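Local structure of putative phosphoribosyltransferase (5VOG) at residues A[22-27]-A[53-58]; A[64-69]-A[86-91]; A[135-140]-A[157-162]. The protein binds the alarmone ppGpp and may act as a phosphoribosyltransferase of the type I family, though its substrates are not established. All blocks are in the same frame, centred on the assembly; numbering follows the deposited sequence.

Interaction 1: A[22-27]-A[53-58]. With G4P (guanosine-5',3'-tetraphosphate), chain D.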
# COMPACT_ATOMS: atom_id res chain seq x y z
N ARG A 22 -0.80 16.10 2.53
CA ARG A 22 -1.70 17.23 2.71
C ARG A 22 -2.87 17.17 1.73
O ARG A 22 -4.01 17.51 2.09
CB ARG A 22 -0.93 18.54 2.54
CG ARG A 22 0.19 18.75 3.54
CD ARG A 22 1.02 19.99 3.22
NE ARG A 22 2.28 20.02 3.97
CZ ARG A 22 2.41 20.53 5.19
NH1 ARG A 22 1.37 21.07 5.80
NH2 ARG A 22 3.59 20.51 5.79
N VAL A 23 -2.62 16.74 0.49
CA VAL A 23 -3.71 16.58 -0.47
C VAL A 23 -4.67 15.48 -0.02
O VAL A 23 -5.89 15.62 -0.12
CB VAL A 23 -3.16 16.31 -1.88
CG1 VAL A 23 -4.29 15.97 -2.85
CG2 VAL A 23 -2.38 17.50 -2.40
N ILE A 24 -4.13 14.37 0.49
CA ILE A 24 -4.97 13.27 0.95
C ILE A 24 -5.89 13.73 2.09
O ILE A 24 -7.06 13.35 2.15
CB ILE A 24 -4.11 12.07 1.36
CG1 ILE A 24 -3.40 11.45 0.15
CG2 ILE A 24 -4.96 11.03 2.09
CD1 ILE A 24 -4.35 10.73 -0.83
N LYS A 25 -5.36 14.53 3.03
CA LYS A 25 -6.21 15.07 4.09
C LYS A 25 -7.37 15.87 3.50
O LYS A 25 -8.52 15.72 3.94
CB LYS A 25 -5.37 15.95 5.02
CG LYS A 25 -6.15 16.54 6.19
CD LYS A 25 -5.24 17.28 7.16
CE LYS A 25 -6.00 17.77 8.38
NZ LYS A 25 -5.10 18.45 9.36
N ALA A 26 -7.09 16.70 2.50
CA ALA A 26 -8.15 17.48 1.87
C ALA A 26 -9.11 16.59 1.10
O ALA A 26 -10.32 16.85 1.05
CB ALA A 26 -7.54 18.53 0.95
N LEU A 27 -8.59 15.53 0.47
CA LEU A 27 -9.44 14.59 -0.24
C LEU A 27 -10.40 13.89 0.71
O LEU A 27 -11.59 13.73 0.41
CB LEU A 27 -8.57 13.57 -0.98
CG LEU A 27 -9.24 12.40 -1.71
CD1 LEU A 27 -10.24 12.90 -2.77
CD2 LEU A 27 -8.18 11.53 -2.36
N ARG A 53 -3.35 4.05 2.15
CA ARG A 53 -2.97 4.01 3.56
C ARG A 53 -2.91 5.41 4.17
O ARG A 53 -3.27 5.58 5.34
CB ARG A 53 -1.64 3.27 3.74
CG ARG A 53 -1.19 3.17 5.21
CD ARG A 53 -2.24 2.47 6.08
NE ARG A 53 -1.90 2.44 7.51
CZ ARG A 53 -2.09 3.45 8.36
NH1 ARG A 53 -2.61 4.60 7.93
NH2 ARG A 53 -1.77 3.30 9.64
N MET A 54 -2.52 6.42 3.38
CA MET A 54 -2.64 7.79 3.86
C MET A 54 -4.10 8.14 4.13
O MET A 54 -4.43 8.76 5.15
CB MET A 54 -2.03 8.77 2.85
CG MET A 54 -0.51 8.72 2.75
SD MET A 54 -0.02 9.86 1.43
CE MET A 54 1.76 9.93 1.67
N LEU A 55 -4.99 7.74 3.22
CA LEU A 55 -6.41 8.02 3.41
C LEU A 55 -6.96 7.33 4.65
O LEU A 55 -7.88 7.84 5.29
CB LEU A 55 -7.17 7.61 2.16
CG LEU A 55 -8.58 8.14 1.96
CD1 LEU A 55 -8.64 9.67 2.08
CD2 LEU A 55 -9.09 7.68 0.60
N ARG A 56 -6.41 6.16 5.02
CA ARG A 56 -6.92 5.46 6.20
C ARG A 56 -6.71 6.27 7.47
O ARG A 56 -7.49 6.13 8.42
CB ARG A 56 -6.26 4.08 6.34
CG ARG A 56 -7.11 3.10 7.12
CD ARG A 56 -6.39 1.77 7.32
NE ARG A 56 -5.52 1.81 8.49
CZ ARG A 56 -4.83 0.77 8.96
NH1 ARG A 56 -4.86 -0.40 8.33
NH2 ARG A 56 -4.08 0.91 10.04
N CYS A 57 -5.69 7.12 7.49
CA CYS A 57 -5.47 8.00 8.63
C CYS A 57 -6.70 8.84 8.91
O CYS A 57 -7.05 9.10 10.08
CB CYS A 57 -4.27 8.90 8.36
SG CYS A 57 -3.85 10.01 9.69
N PHE A 58 -7.40 9.26 7.86
CA PHE A 58 -8.52 10.17 7.97
C PHE A 58 -9.87 9.50 7.84
O PHE A 58 -10.84 10.00 8.42
CB PHE A 58 -8.38 11.27 6.90
CG PHE A 58 -7.07 12.00 6.99
CD1 PHE A 58 -6.89 12.99 7.95
CD2 PHE A 58 -6.02 11.68 6.15
CE1 PHE A 58 -5.67 13.65 8.06
CE2 PHE A 58 -4.80 12.34 6.25
CZ PHE A 58 -4.63 13.33 7.20
PB G4P D . 4.38 -8.38 14.06
O1B G4P D . 3.95 -9.75 13.93
O2B G4P D . 5.47 -8.13 15.12
O3B G4P D . 4.85 -7.82 12.68
O3A G4P D . 3.15 -7.43 14.39
PA G4P D . 2.11 -7.45 15.59
O1A G4P D . 1.14 -8.56 15.44
O2A G4P D . 2.85 -7.46 16.91
O5' G4P D . 1.44 -6.00 15.42
C5' G4P D . 0.11 -5.69 15.88
C4' G4P D . -0.17 -4.25 15.57
O4' G4P D . 0.61 -3.40 16.43
C3' G4P D . 0.17 -3.82 14.14
O3' G4P D . -1.03 -3.30 13.52
C2' G4P D . 1.23 -2.73 14.27
O2' G4P D . 1.09 -1.67 13.33
C1' G4P D . 0.99 -2.25 15.71
N9 G4P D . 2.21 -1.72 16.32
C8 G4P D . 3.15 -2.42 17.03
N7 G4P D . 4.14 -1.68 17.45
C5 G4P D . 3.83 -0.40 16.99
C6 G4P D . 4.51 0.84 17.13
O6 G4P D . 5.58 1.06 17.72
N1 G4P D . 3.84 1.88 16.52
C2 G4P D . 2.65 1.76 15.85
N2 G4P D . 2.13 2.88 15.33
N3 G4P D . 2.00 0.61 15.70
C4 G4P D . 2.64 -0.42 16.29
PC G4P D . -2.11 -4.23 12.84
O1C G4P D . -3.04 -4.80 13.86
O2C G4P D . -1.32 -5.25 12.06
O3C G4P D . -2.88 -3.28 11.82
PD G4P D . -2.45 -2.51 10.48
O1D G4P D . -1.18 -3.15 10.03
O2D G4P D . -3.62 -2.74 9.50
O3D G4P D . -2.34 -1.06 10.87

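Interaction 2: A[64-69]-A[86-91]. With MG (magnesium ion), chain F.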
# COMPACT_ATOMS: atom_id res chain seq x y z
N TYR A 64 -8.88 -3.07 1.37
CA TYR A 64 -8.74 -4.25 0.53
C TYR A 64 -7.92 -3.88 -0.70
O TYR A 64 -7.72 -2.70 -1.00
CB TYR A 64 -10.12 -4.79 0.13
CG TYR A 64 -10.88 -5.37 1.32
CD1 TYR A 64 -10.89 -6.74 1.56
CD2 TYR A 64 -11.56 -4.54 2.21
CE1 TYR A 64 -11.57 -7.27 2.66
CE2 TYR A 64 -12.24 -5.05 3.30
CZ TYR A 64 -12.24 -6.42 3.53
OH TYR A 64 -12.91 -6.93 4.62
N ALA A 65 -7.42 -4.89 -1.41
CA ALA A 65 -6.48 -4.61 -2.50
C ALA A 65 -6.78 -5.44 -3.74
O ALA A 65 -7.11 -6.63 -3.66
CB ALA A 65 -5.04 -4.87 -2.07
N VAL A 66 -6.65 -4.80 -4.90
CA VAL A 66 -6.54 -5.46 -6.19
C VAL A 66 -5.31 -4.86 -6.85
O VAL A 66 -4.86 -3.78 -6.48
CB VAL A 66 -7.80 -5.27 -7.08
CG1 VAL A 66 -9.05 -5.78 -6.37
CG2 VAL A 66 -7.95 -3.80 -7.48
N THR A 67 -4.75 -5.57 -7.83
CA THR A 67 -3.67 -4.99 -8.61
C THR A 67 -3.91 -5.28 -10.09
O THR A 67 -4.34 -6.38 -10.46
CB THR A 67 -2.27 -5.52 -8.19
OG1 THR A 67 -1.92 -4.97 -6.92
CG2 THR A 67 -1.19 -5.10 -9.21
N THR A 68 -3.64 -4.29 -10.92
CA THR A 68 -3.70 -4.42 -12.36
C THR A 68 -2.34 -4.06 -12.94
O THR A 68 -1.54 -3.37 -12.31
CB THR A 68 -4.76 -3.50 -12.98
OG1 THR A 68 -4.49 -2.15 -12.58
CG2 THR A 68 -6.14 -3.90 -12.51
N ALA A 69 -2.10 -4.51 -14.17
CA ALA A 69 -0.91 -4.12 -14.90
C ALA A 69 -1.22 -4.17 -16.39
O ALA A 69 -2.18 -4.81 -16.82
CB ALA A 69 0.29 -5.03 -14.57
N VAL A 86 -3.76 -8.64 -12.01
CA VAL A 86 -2.65 -9.34 -11.39
C VAL A 86 -3.08 -10.02 -10.10
O VAL A 86 -2.68 -11.16 -9.83
CB VAL A 86 -1.49 -8.34 -11.13
CG1 VAL A 86 -0.31 -9.04 -10.43
CG2 VAL A 86 -1.05 -7.69 -12.44
N GLN A 87 -3.87 -9.33 -9.30
CA GLN A 87 -4.51 -9.86 -8.10
C GLN A 87 -5.91 -9.28 -8.01
O GLN A 87 -6.10 -8.08 -8.26
CB GLN A 87 -3.72 -9.52 -6.83
CG GLN A 87 -4.39 -10.09 -5.57
CD GLN A 87 -3.62 -9.79 -4.30
OE1 GLN A 87 -2.50 -9.28 -4.34
NE2 GLN A 87 -4.22 -10.15 -3.16
N TRP A 88 -6.88 -10.10 -7.63
CA TRP A 88 -8.25 -9.62 -7.53
C TRP A 88 -8.88 -10.11 -6.24
O TRP A 88 -8.32 -10.94 -5.52
CB TRP A 88 -9.08 -10.03 -8.75
CG TRP A 88 -10.22 -9.10 -8.99
CD1 TRP A 88 -11.55 -9.33 -8.75
CD2 TRP A 88 -10.13 -7.76 -9.47
NE1 TRP A 88 -12.29 -8.22 -9.08
CE2 TRP A 88 -11.44 -7.24 -9.52
CE3 TRP A 88 -9.07 -6.95 -9.88
CZ2 TRP A 88 -11.72 -5.94 -9.97
CZ3 TRP A 88 -9.34 -5.66 -10.32
CH2 TRP A 88 -10.66 -5.17 -10.36
N LEU A 89 -10.05 -9.53 -5.93
CA LEU A 89 -10.87 -9.94 -4.79
C LEU A 89 -11.80 -11.04 -5.26
O LEU A 89 -12.90 -10.78 -5.74
CB LEU A 89 -11.66 -8.76 -4.24
CG LEU A 89 -10.96 -7.81 -3.29
CD1 LEU A 89 -11.83 -6.59 -3.07
CD2 LEU A 89 -10.66 -8.50 -1.98
N ASP A 90 -11.33 -12.28 -5.15
CA ASP A 90 -12.05 -13.48 -5.58
C ASP A 90 -12.20 -14.45 -4.42
O ASP A 90 -11.19 -15.02 -3.97
CB ASP A 90 -11.31 -14.18 -6.71
CG ASP A 90 -11.21 -13.35 -7.95
OD1 ASP A 90 -12.21 -12.68 -8.30
OD2 ASP A 90 -10.14 -13.37 -8.59
N PRO A 91 -13.41 -14.66 -3.88
CA PRO A 91 -14.62 -13.86 -4.08
C PRO A 91 -14.54 -12.61 -3.23
O PRO A 91 -13.64 -12.51 -2.39
CB PRO A 91 -15.73 -14.79 -3.58
CG PRO A 91 -15.07 -15.57 -2.49
CD PRO A 91 -13.66 -15.81 -2.99
MG MG F . -14.17 -12.70 -9.08
O HOH W 1 -1.71 -6.58 -4.91
O HOH W 2 -14.64 -11.07 -7.57
O HOH W 3 -14.20 -10.85 -10.65
O HOH W 4 -14.32 -14.74 -7.90
O HOH W 5 -13.32 -14.17 -10.20

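Interaction 3: A[135-140]-A[157-162]. With G4P (guanosine-5',3'-tetraphosphate), chain B.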
# COMPACT_ATOMS: atom_id res chain seq x y z
N HIS A 135 -4.48 12.46 -7.84
CA HIS A 135 -4.25 13.46 -8.87
C HIS A 135 -5.12 13.18 -10.08
O HIS A 135 -5.10 12.07 -10.62
CB HIS A 135 -2.78 13.45 -9.30
CG HIS A 135 -1.85 13.87 -8.22
ND1 HIS A 135 -0.67 13.20 -7.95
CD2 HIS A 135 -1.90 14.92 -7.36
CE1 HIS A 135 -0.05 13.81 -6.96
NE2 HIS A 135 -0.76 14.86 -6.59
N GLU A 136 -5.85 14.21 -10.52
CA GLU A 136 -6.68 14.14 -11.73
C GLU A 136 -6.04 15.01 -12.80
O GLU A 136 -6.05 16.24 -12.69
CB GLU A 136 -8.10 14.61 -11.43
CG GLU A 136 -8.96 14.68 -12.68
CD GLU A 136 -10.34 15.25 -12.41
OE1 GLU A 136 -10.63 15.66 -11.26
OE2 GLU A 136 -11.14 15.29 -13.36
N LYS A 137 -5.51 14.39 -13.85
CA LYS A 137 -4.94 15.14 -14.96
C LYS A 137 -6.04 15.60 -15.91
O LYS A 137 -6.92 14.83 -16.29
CB LYS A 137 -3.93 14.30 -15.73
CG LYS A 137 -2.67 13.97 -14.98
CD LYS A 137 -1.78 13.23 -15.95
CE LYS A 137 -0.45 12.91 -15.39
NZ LYS A 137 0.35 12.26 -16.45
N ILE A 138 -5.96 16.87 -16.31
CA ILE A 138 -6.92 17.46 -17.23
C ILE A 138 -6.43 17.19 -18.65
O ILE A 138 -5.49 17.82 -19.14
CB ILE A 138 -7.11 18.96 -16.98
CG1 ILE A 138 -7.56 19.18 -15.53
CG2 ILE A 138 -8.10 19.52 -17.98
CD1 ILE A 138 -8.68 18.26 -15.07
N LYS A 139 -7.08 16.24 -19.32
CA LYS A 139 -6.64 15.75 -20.62
C LYS A 139 -7.75 14.87 -21.17
O LYS A 139 -8.71 14.54 -20.48
CB LYS A 139 -5.32 14.98 -20.53
CG LYS A 139 -5.37 13.77 -19.60
CD LYS A 139 -3.98 13.21 -19.32
CE LYS A 139 -3.36 12.57 -20.55
NZ LYS A 139 -1.94 12.18 -20.34
N ALA A 140 -7.61 14.50 -22.44
CA ALA A 140 -8.56 13.57 -23.03
C ALA A 140 -8.43 12.21 -22.36
O ALA A 140 -7.35 11.82 -21.90
CB ALA A 140 -8.33 13.43 -24.54
N VAL A 157 -4.65 18.53 -11.96
CA VAL A 157 -3.31 18.89 -12.43
C VAL A 157 -3.38 19.11 -13.94
O VAL A 157 -4.21 18.51 -14.63
CB VAL A 157 -2.27 17.78 -12.08
CG1 VAL A 157 -0.84 18.29 -12.24
CG2 VAL A 157 -2.49 17.22 -10.67
N GLU A 158 -2.48 19.94 -14.44
CA GLU A 158 -2.27 20.03 -15.87
C GLU A 158 -1.83 18.67 -16.41
O GLU A 158 -1.51 17.74 -15.67
CB GLU A 158 -1.19 21.07 -16.18
CG GLU A 158 -1.57 22.47 -15.75
CD GLU A 158 -2.61 23.06 -16.66
OE1 GLU A 158 -2.36 23.11 -17.88
OE2 GLU A 158 -3.69 23.45 -16.15
N ASP A 159 -1.81 18.55 -17.74
CA ASP A 159 -1.30 17.33 -18.37
C ASP A 159 0.23 17.37 -18.34
O ASP A 159 0.91 17.58 -19.35
CB ASP A 159 -1.82 17.17 -19.78
CG ASP A 159 -1.46 15.82 -20.37
OD1 ASP A 159 -1.04 14.92 -19.60
OD2 ASP A 159 -1.59 15.65 -21.60
N TRP A 160 0.76 17.17 -17.14
CA TRP A 160 2.19 17.14 -16.87
C TRP A 160 2.58 15.77 -16.37
O TRP A 160 1.74 15.03 -15.83
CB TRP A 160 2.59 18.18 -15.82
CG TRP A 160 2.37 19.62 -16.21
CD1 TRP A 160 1.93 20.09 -17.41
CD2 TRP A 160 2.60 20.75 -15.37
NE1 TRP A 160 1.87 21.47 -17.37
CE2 TRP A 160 2.27 21.90 -16.13
CE3 TRP A 160 3.04 20.92 -14.06
CZ2 TRP A 160 2.38 23.18 -15.61
CZ3 TRP A 160 3.15 22.20 -13.55
CH2 TRP A 160 2.82 23.31 -14.32
N TRP A 161 3.85 15.42 -16.51
CA TRP A 161 4.33 14.18 -15.92
C TRP A 161 4.60 14.40 -14.43
O TRP A 161 5.39 15.27 -14.06
CB TRP A 161 5.58 13.67 -16.61
CG TRP A 161 5.89 12.29 -16.14
CD1 TRP A 161 6.87 11.91 -15.26
CD2 TRP A 161 5.18 11.10 -16.48
NE1 TRP A 161 6.82 10.55 -15.05
CE2 TRP A 161 5.79 10.03 -15.79
CE3 TRP A 161 4.09 10.83 -17.32
CZ2 TRP A 161 5.35 8.71 -15.91
CZ3 TRP A 161 3.65 9.52 -17.43
CH2 TRP A 161 4.28 8.48 -16.74
N ILE A 162 3.94 13.61 -13.60
CA ILE A 162 4.07 13.72 -12.15
C ILE A 162 5.14 12.75 -11.69
O ILE A 162 5.08 11.55 -11.98
CB ILE A 162 2.73 13.43 -11.46
CG1 ILE A 162 1.67 14.43 -11.91
CG2 ILE A 162 2.90 13.45 -9.94
CD1 ILE A 162 0.24 14.02 -11.52
PB G4P B . -6.09 5.57 -14.80
O1B G4P B . -7.06 4.62 -15.29
O2B G4P B . -6.17 6.98 -15.43
O3B G4P B . -6.15 5.68 -13.24
O3A G4P B . -4.61 5.03 -15.03
PA G4P B . -3.86 4.57 -16.35
O1A G4P B . -4.35 3.26 -16.83
O2A G4P B . -3.93 5.68 -17.37
O5' G4P B . -2.34 4.52 -15.81
C5' G4P B . -1.33 3.68 -16.41
C4' G4P B . -0.04 3.90 -15.66
O4' G4P B . 0.49 5.20 -15.96
C3' G4P B . -0.17 3.82 -14.14
O3' G4P B . 0.72 2.79 -13.65
C2' G4P B . 0.27 5.20 -13.62
O2' G4P B . 1.02 5.15 -12.41
C1' G4P B . 1.11 5.71 -14.80
N9 G4P B . 1.10 7.17 -14.89
C8 G4P B . 0.20 7.95 -15.57
N7 G4P B . 0.44 9.23 -15.46
C5 G4P B . 1.56 9.30 -14.65
C6 G4P B . 2.32 10.42 -14.17
O6 G4P B . 2.11 11.61 -14.39
N1 G4P B . 3.39 10.03 -13.39
C2 G4P B . 3.71 8.73 -13.08
N2 G4P B . 4.80 8.54 -12.33
N3 G4P B . 3.02 7.68 -13.52
C4 G4P B . 1.97 8.03 -14.29
PC G4P B . 0.31 1.26 -13.62
O1C G4P B . 0.51 0.63 -14.96
O2C G4P B . -1.10 1.25 -13.11
O3C G4P B . 1.26 0.62 -12.52
PD G4P B . 1.41 0.79 -10.94
O1D G4P B . 0.15 1.44 -10.47
O2D G4P B . 1.57 -0.65 -10.39
O3D G4P B . 2.66 1.59 -10.73
O HOH W 6 1.43 13.64 -18.68

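Interaction 1: A[22-27]-A[53-58]
Ile-24 is the bump of this helix pair, and its CG2 methyl does the filling. It drops into the hollow formed by Met-54, Leu-55 and Phe-58 on the neighbouring helix, close enough to the backbone that CG2 lies 3.5 Å from Leu-55 N. Around it stand Met-54 CB, Leu-55 CD1 and the Phe-58 ring. The first torsion of Ile-24 (chi1 -67°) sets CG2 opposite its own N and puts CG1 anti to the carbonyl carbon, where CG1 passes 3.9 Å from Met-54 SD. Ile-24 and Met-54 cross at about a right angle.

Next along, Lys-25 lies across one face of the Phe-58 ring. Its CA sits 3.9 Å from the ring centroid, 15° off the normal, a CH-pi contact. CB and CG continue over the rim, with CG 3.5 Å from Phe-58 CE1, and the extended chain then carries the ammonium away to Leu-169 O of the second subunit. The ring's opposite face is covered by SG of Cys-57.

The axes of these short segments approach to 8.9 Å and cross at -51°, packing helix 17-33 against helix 49-59 of the phosphoribosyltransferase-type fold. Leu-55 also reaches Met-41, Leu-102 and Val-104 of the central sheet. On the far flank of helix 49-59, Arg-56 grips a ppGpp terminal phosphate with two nearly straight bonds, NH1 to O2D 2.9 Å and NH2 to O3D 2.8 Å; this nucleotide is also held by the second subunit.

With no hydrogen bond between them, the segments meet through apolar packing and a CH-pi contact, while their polar ends serve the dimer and its ligand.

Interaction 2: A[64-69]-A[86-91]
Val-66 packs on the indole of Trp-88, the two side chains lying side by side and pointing the same way. Take the valine from its root: CB already touches Trp-88 CE3 at 3.5 Å and lies equally near Gln-87 O. Turned opposite the carbonyl carbon (chi1 -57°), CG1 stands over the face of the six-membered ring, 3.9 Å from its centroid and 17° off the normal, a CH-pi contact; CG1 also lies near CG of Leu-89. CG2 leans toward the rim at CZ3, where the CG2 methyl of Thr-68 meets the same ring at its edge. Helix 112-121 also packs against the indole, through Glu-120 and Leu-121.

Between the backbones lies a classic beta bulge: Val-86 and Gln-87 both face Thr-67. The carbonyl of Thr-67 takes two N-H groups from the same face of its plane, Val-86 N at 2.8 Å and Gln-87 N at 3.2 Å, while Thr-67 N returns a bond to Gln-87 O. The bulge comes where the chain turns a corner at Val-86, just after the antiparallel hairpin of strands 63-75 and 78-85 at one edge of the central sheet.

On the face carrying the Thr-67 and Gln-87 side chains, water 1 bridges Thr-67 OG1 (2.6 Å) and Gln-87 OE1, while Gln-87 NE2 crosses to Ala-65 O of the second subunit. Leu-89 points toward the strand and crosses Tyr-64 at about a right angle, its CD2 4.0 Å from the tyrosine CD1. Beyond it, Asp-90 OD1 binds a magnesium ion at 2.1 Å; four waters also ligate the metal, and water 2 among them donates to Leu-89 O.

Interaction 3: A[135-140]-A[157-162]
Lys-137 runs beside the turn at Glu-158 to Trp-160, extended beyond CG, and delivers its ammonium to the guanine of ppGpp. NZ gives hydrogen bonds to O6 (2.8 Å) and N7 (3.2 Å), and a salt bridge ties it to Asp-109. Ile-162 reads the Watson-Crick edge with its backbone: N donates to O6, while O accepts from N1 (2.7 Å) and N2. Trp-161 lies against the base, with N1 of the base 3.3 Å above the indole plane, over its centre.

Behind this pocket the packing is close, with Ile-162 CD1 3.8 Å from His-135 CB and Val-157 CG2 near the same CB; His-135 ND1 bonds to Tyr-164 OH. Strands 135-137 and 151-157 run parallel here: Val-157 N bonds to Glu-136 O, and Ile-138 N to Val-157 O. In this phosphoribosyltransferase-type domain, the segment after strand 151-157 supplies guanine contacts.

The outer end is looser. Asp-159, centre of an inverse gamma turn, meets Lys-139 NZ through OD1 at 3.0 Å, 33° out of the carboxylate plane; Lys-139 NZ also forms a salt bridge with Asp-109. Water 6 spans from Asp-159 OD1 to Lys-137 NZ, and Ile-138 and Glu-158 are exposed.

Interactions 1 and 2 are buried, whereas interaction 3 is only partly so. Interaction 1 joins two helices by apolar fit; interaction 2 mixes backbone bonding at a strand with aromatic packing; interaction 3 combines parallel strand bonds with charge and base recognition. Helix 49-59 of interaction 1 leads directly into strand 63-75 of interaction 2, and both contacts touch the second subunit, which does not reach the segments of interaction 3. Interactions 2 and 3 belong to the same sheet but lie on opposite sides of the chain's centre, about 26 Å apart between centres. ppGpp relates interactions 1 and 3: each copy is bound at 135-140/157-162 of one subunit and by Arg-56 of the other.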